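Side-chain contacts in CDP-glucose 4,6-dehydratase (Salmonella enterica subsp. enterica serovar Typhi, PDB 1WVG), which catalyses the NAD(+)-dependent conversion of CDP-D-glucose to CDP-4-dehydro-6-deoxy-D-glucose and water, a step in making the dideoxy sugar of the lipopolysaccharide O-antigen: residues D268-T271 against V272-V276; P318-L322 against T323-S327. One frame throughout, in Å; residues are numbered along the deposited sequence.

Both contacts are helix starts, one opening helix 272-283 and the other helix 322-337, and the helix starts touch: Phe274, and Lys270 from the preceding loop, meet Leu322 of contact 2, with CE2 of Phe274 3.7 Å from CD2 of Leu322. Their chemistry differs at the N-cap. Thr271 caps the first helix with its hydroxyl, whereas Gly321 has no side chain to offer and gives only its carbonyl. Contact 1 borders the bound CDP-xylose, through Val272, while Lys270 and the Phe274 ring it covers are partly exposed. Contact 2 is more deeply buried, with Trp320, Leu322, Thr325 and Leu326 inside and Thr323 exposed.

Contact 1. Residues D268-T271 against V272-V276; sequences DAKT and VEFIV. With CXY (cytidine-5'-diphospho-beta-D-xylose), chain D.
Thr271 and Phe274 meet through a capping hydrogen bond: N of Phe274 donates to OG1 of Thr271 at 3.0 Å, with an N-H...O angle of 161°. OG1 lies between the backbone N and the carbonyl carbon (chi1 56°), which turns the hydroxyl toward the first turn of the helix. The backbone adds a second bond, from N of Ile275 to O of Thr271, 3.2 Å long. Thr271 is thus the N-cap of helix 272-283, a place that suits threonine because its short side chain can accept from an amide of the first turn.

The apolar part is a CH-pi contact. Lys270 bends at chi2 and chi3 and lays its methylenes over one face of the Phe274 ring, CD standing 4.0 Å from the centroid and only 9° off the ring normal. Its NZ continues past the rim, 3.4 Å from CE1 of Phe274. A long aliphatic chain with a charged end fits this partly exposed ring.

Toward the ligand, buried Val272 places CG2 3.5 Å from the ribose oxygen O4D of CDP-xylose, a van der Waals contact made by a small branched side chain.

Contact 2. Residues P318-L322 against T323-S327; sequences PRWGL and TETLS
Gly321 and Thr325 form the tight part of this contact. The backbone N of Thr325 donates to O of Gly321 over only 2.6 Å, and the same carbonyl oxygen lies 2.9 Å from OG1 of Thr325, at most a weak bond, since the proton may go to another acceptor. OG1 sits beside its own backbone N (chi1 -76°), where it can turn back to the start of the helix. A water hydrogen-bonded to OG1 of Thr325 (2.6 Å) donates a proton to O of Trp320, joining the buried hydroxyl to the loop. Threonine suits the place: its hydroxyl meets these polar groups, and the side chain also touches Ile197 of the central sheet.

Gly321 is the N-cap of helix 322-337, whose first turn is continued by a nearly straight bond of 2.7 Å from N of Leu326 to O of Leu322. The two leucines lie side by side and point the same way, with CD1 of Leu322 4.0 Å from CG of Leu326. Such apolar chains fit the face turned to helix 272-283, where Leu326 meets Met279 and Leu282.

Glu324 is a partly exposed chain lying on a buried ring. Bent at chi2 (92°), it brings CG to 3.6 Å from CB of Trp320 and sets OE2 over one face of the indole, offset toward the rim and 3.4 Å from CD1. Carboxylate and ring planes are 53° apart. The charge is paired through OE1, in a salt bridge to Arg328. The solvent side is Thr323, an exposed residue whose small polar side chain meets 318-322 only through its neighbour Leu322 (CB of Thr323 to C of Leu322 3.6 Å) and touches Lys278 of helix 272-283.

Contact 1. Residues D268-T271 against V272-V276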
# COMPACT_ATOMS: atom_id res chain seq x y z
N ASP A 268 -26.75 0.01 -3.61
CA ASP A 268 -27.22 0.89 -4.65
C ASP A 268 -26.27 1.06 -5.82
O ASP A 268 -26.64 1.69 -6.82
CB ASP A 268 -27.63 2.26 -4.11
CG ASP A 268 -28.90 2.23 -3.32
OD1 ASP A 268 -29.62 1.25 -3.20
OD2 ASP A 268 -29.16 3.40 -2.81
N ALA A 269 -25.07 0.49 -5.68
CA ALA A 269 -24.03 0.54 -6.72
C ALA A 269 -24.26 -0.56 -7.77
O ALA A 269 -23.53 -1.56 -7.79
CB ALA A 269 -22.60 0.50 -6.15
N LYS A 270 -25.30 -0.35 -8.60
CA LYS A 270 -25.72 -1.27 -9.65
C LYS A 270 -25.17 -0.93 -11.03
O LYS A 270 -24.52 0.11 -11.21
CB LYS A 270 -27.23 -1.42 -9.63
CG LYS A 270 -27.77 -1.61 -8.21
CD LYS A 270 -28.60 -2.88 -7.99
CE LYS A 270 -29.74 -2.75 -6.99
NZ LYS A 270 -30.77 -3.82 -7.09
N THR A 271 -25.42 -1.82 -11.99
CA THR A 271 -24.93 -1.61 -13.35
C THR A 271 -25.84 -0.70 -14.11
O THR A 271 -27.02 -0.55 -13.78
CB THR A 271 -25.03 -2.89 -14.22
OG1 THR A 271 -26.37 -3.38 -14.23
CG2 THR A 271 -24.07 -3.99 -13.79
N VAL A 272 -25.26 -0.23 -15.20
CA VAL A 272 -25.98 0.58 -16.16
C VAL A 272 -27.25 -0.14 -16.60
O VAL A 272 -28.38 0.37 -16.55
CB VAL A 272 -25.04 0.87 -17.32
CG1 VAL A 272 -25.80 1.53 -18.46
CG2 VAL A 272 -23.94 1.83 -16.84
N GLU A 273 -27.08 -1.39 -16.99
CA GLU A 273 -28.20 -2.20 -17.44
C GLU A 273 -29.35 -2.21 -16.45
O GLU A 273 -30.53 -2.06 -16.78
CB GLU A 273 -27.71 -3.61 -17.78
CG GLU A 273 -28.87 -4.62 -17.95
CD GLU A 273 -28.43 -5.83 -18.72
OE1 GLU A 273 -27.29 -6.25 -18.70
OE2 GLU A 273 -29.41 -6.35 -19.41
N PHE A 274 -29.01 -2.41 -15.20
CA PHE A 274 -30.05 -2.45 -14.21
C PHE A 274 -30.87 -1.18 -14.25
O PHE A 274 -32.10 -1.15 -14.14
CB PHE A 274 -29.37 -2.49 -12.83
CG PHE A 274 -30.39 -2.26 -11.74
CD1 PHE A 274 -31.03 -3.34 -11.15
CD2 PHE A 274 -30.72 -0.98 -11.29
CE1 PHE A 274 -32.00 -3.18 -10.15
CE2 PHE A 274 -31.70 -0.78 -10.32
CZ PHE A 274 -32.33 -1.88 -9.75
N ILE A 275 -30.17 -0.09 -14.32
CA ILE A 275 -30.87 1.18 -14.31
C ILE A 275 -31.77 1.34 -15.51
O ILE A 275 -32.95 1.67 -15.37
CB ILE A 275 -29.92 2.36 -14.18
CG1 ILE A 275 -29.56 2.51 -12.69
CG2 ILE A 275 -30.60 3.64 -14.66
CD1 ILE A 275 -28.07 2.68 -12.49
N VAL A 276 -31.20 1.12 -16.69
CA VAL A 276 -31.99 1.28 -17.88
C VAL A 276 -33.19 0.34 -17.84
O VAL A 276 -34.30 0.74 -18.18
CB VAL A 276 -31.16 1.15 -19.13
CG1 VAL A 276 -30.73 -0.31 -19.25
CG2 VAL A 276 -32.05 1.52 -20.31
O1B CXY D . -19.67 8.43 -14.66
PB CXY D . -19.79 9.62 -15.59
O2B CXY D . -18.90 9.54 -16.81
O1' CXY D . -19.47 11.00 -14.76
O3A CXY D . -21.31 9.52 -15.86
PA CXY D . -22.17 9.10 -17.20
O1A CXY D . -23.59 9.28 -16.81
O2A CXY D . -21.75 9.91 -18.37
O5D CXY D . -21.72 7.59 -17.40
C5D CXY D . -22.27 6.60 -16.52
C4D CXY D . -22.03 5.24 -17.12
O4D CXY D . -23.11 4.96 -18.04
C3D CXY D . -20.72 5.01 -17.87
O3D CXY D . -20.14 3.66 -17.76
C2D CXY D . -21.22 5.32 -19.30
O2D CXY D . -20.34 4.71 -20.24
C1D CXY D . -22.55 4.60 -19.27
N1 CXY D . -23.48 5.02 -20.33
C6 CXY D . -23.90 6.34 -20.39
C5 CXY D . -24.74 6.77 -21.30
C4 CXY D . -25.25 5.89 -22.30
N3 CXY D . -24.80 4.57 -22.18
C2 CXY D . -23.92 4.08 -21.23
N4 CXY D . -26.01 6.21 -23.21
O2 CXY D . -23.54 2.90 -21.20
C1' CXY D . -20.60 11.53 -14.09
C2' CXY D . -20.51 13.03 -14.23
C3' CXY D . -19.21 13.45 -13.55
C4' CXY D . -19.23 13.03 -12.08
C5' CXY D . -19.47 11.53 -11.97
O2' CXY D . -20.45 13.44 -15.61
O3' CXY D . -19.10 14.88 -13.58
O4' CXY D . -18.00 13.40 -11.46
O5' CXY D . -20.65 11.16 -12.68

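Contact 2. Residues P318-L322 against T323-S327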
# COMPACT_ATOMS: atom_id res chain seq x y z
N PRO A 318 -27.41 8.18 3.76
CA PRO A 318 -28.28 8.49 2.65
C PRO A 318 -29.73 8.20 2.99
O PRO A 318 -30.07 7.31 3.77
CB PRO A 318 -27.86 7.61 1.48
CG PRO A 318 -26.79 6.66 2.00
CD PRO A 318 -26.38 7.17 3.37
N ARG A 319 -30.59 8.98 2.37
CA ARG A 319 -31.99 8.86 2.61
C ARG A 319 -32.76 8.00 1.65
O ARG A 319 -33.61 7.22 2.09
CB ARG A 319 -32.66 10.21 2.81
CG ARG A 319 -32.48 10.64 4.26
CD ARG A 319 -31.95 12.06 4.41
NE ARG A 319 -32.89 12.93 5.10
CZ ARG A 319 -32.56 14.06 5.74
NH1 ARG A 319 -31.29 14.48 5.83
NH2 ARG A 319 -33.52 14.76 6.32
N TRP A 320 -32.52 8.15 0.36
CA TRP A 320 -33.28 7.36 -0.57
C TRP A 320 -32.55 6.25 -1.26
O TRP A 320 -31.35 6.32 -1.50
CB TRP A 320 -33.84 8.23 -1.67
CG TRP A 320 -34.82 9.18 -1.08
CD1 TRP A 320 -35.59 8.96 0.02
CD2 TRP A 320 -35.16 10.47 -1.56
NE1 TRP A 320 -36.41 10.03 0.26
CE2 TRP A 320 -36.16 10.98 -0.69
CE3 TRP A 320 -34.70 11.22 -2.62
CZ2 TRP A 320 -36.71 12.24 -0.88
CZ3 TRP A 320 -35.25 12.46 -2.83
CH2 TRP A 320 -36.23 12.97 -1.96
N GLY A 321 -33.32 5.24 -1.61
CA GLY A 321 -32.83 4.09 -2.36
C GLY A 321 -32.87 4.36 -3.88
O GLY A 321 -33.60 5.24 -4.41
N LEU A 322 -32.06 3.58 -4.59
CA LEU A 322 -31.94 3.66 -6.03
C LEU A 322 -33.32 3.56 -6.69
O LEU A 322 -33.73 4.31 -7.59
CB LEU A 322 -30.98 2.55 -6.52
CG LEU A 322 -30.79 2.60 -8.02
CD1 LEU A 322 -30.50 4.05 -8.41
CD2 LEU A 322 -29.63 1.74 -8.47
N THR A 323 -34.07 2.59 -6.26
CA THR A 323 -35.35 2.49 -6.89
C THR A 323 -36.25 3.68 -6.65
O THR A 323 -36.94 4.19 -7.55
CB THR A 323 -35.99 1.16 -6.48
OG1 THR A 323 -35.03 0.16 -6.75
CG2 THR A 323 -37.25 0.91 -7.30
N GLU A 324 -36.26 4.13 -5.41
CA GLU A 324 -37.09 5.25 -5.03
C GLU A 324 -36.62 6.45 -5.83
O GLU A 324 -37.38 7.20 -6.45
CB GLU A 324 -36.94 5.49 -3.52
CG GLU A 324 -36.81 6.97 -3.17
CD GLU A 324 -38.15 7.59 -2.88
OE1 GLU A 324 -38.96 7.88 -3.75
OE2 GLU A 324 -38.34 7.79 -1.59
N THR A 325 -35.30 6.57 -5.82
CA THR A 325 -34.68 7.60 -6.56
C THR A 325 -35.15 7.56 -8.04
O THR A 325 -35.73 8.52 -8.54
CB THR A 325 -33.17 7.48 -6.31
OG1 THR A 325 -32.92 7.98 -4.99
CG2 THR A 325 -32.35 8.22 -7.37
N LEU A 326 -34.99 6.43 -8.75
CA LEU A 326 -35.43 6.32 -10.14
C LEU A 326 -36.89 6.68 -10.31
O LEU A 326 -37.34 7.34 -11.25
CB LEU A 326 -35.16 4.89 -10.63
CG LEU A 326 -33.67 4.66 -10.84
CD1 LEU A 326 -33.47 3.29 -11.45
CD2 LEU A 326 -33.07 5.74 -11.75
N SER A 327 -37.67 6.27 -9.34
CA SER A 327 -39.06 6.58 -9.42
C SER A 327 -39.33 8.07 -9.41
O SER A 327 -40.11 8.59 -10.21
CB SER A 327 -39.79 5.86 -8.32
OG SER A 327 -41.08 6.42 -8.28
O HOH W 1 -30.53 8.03 -3.94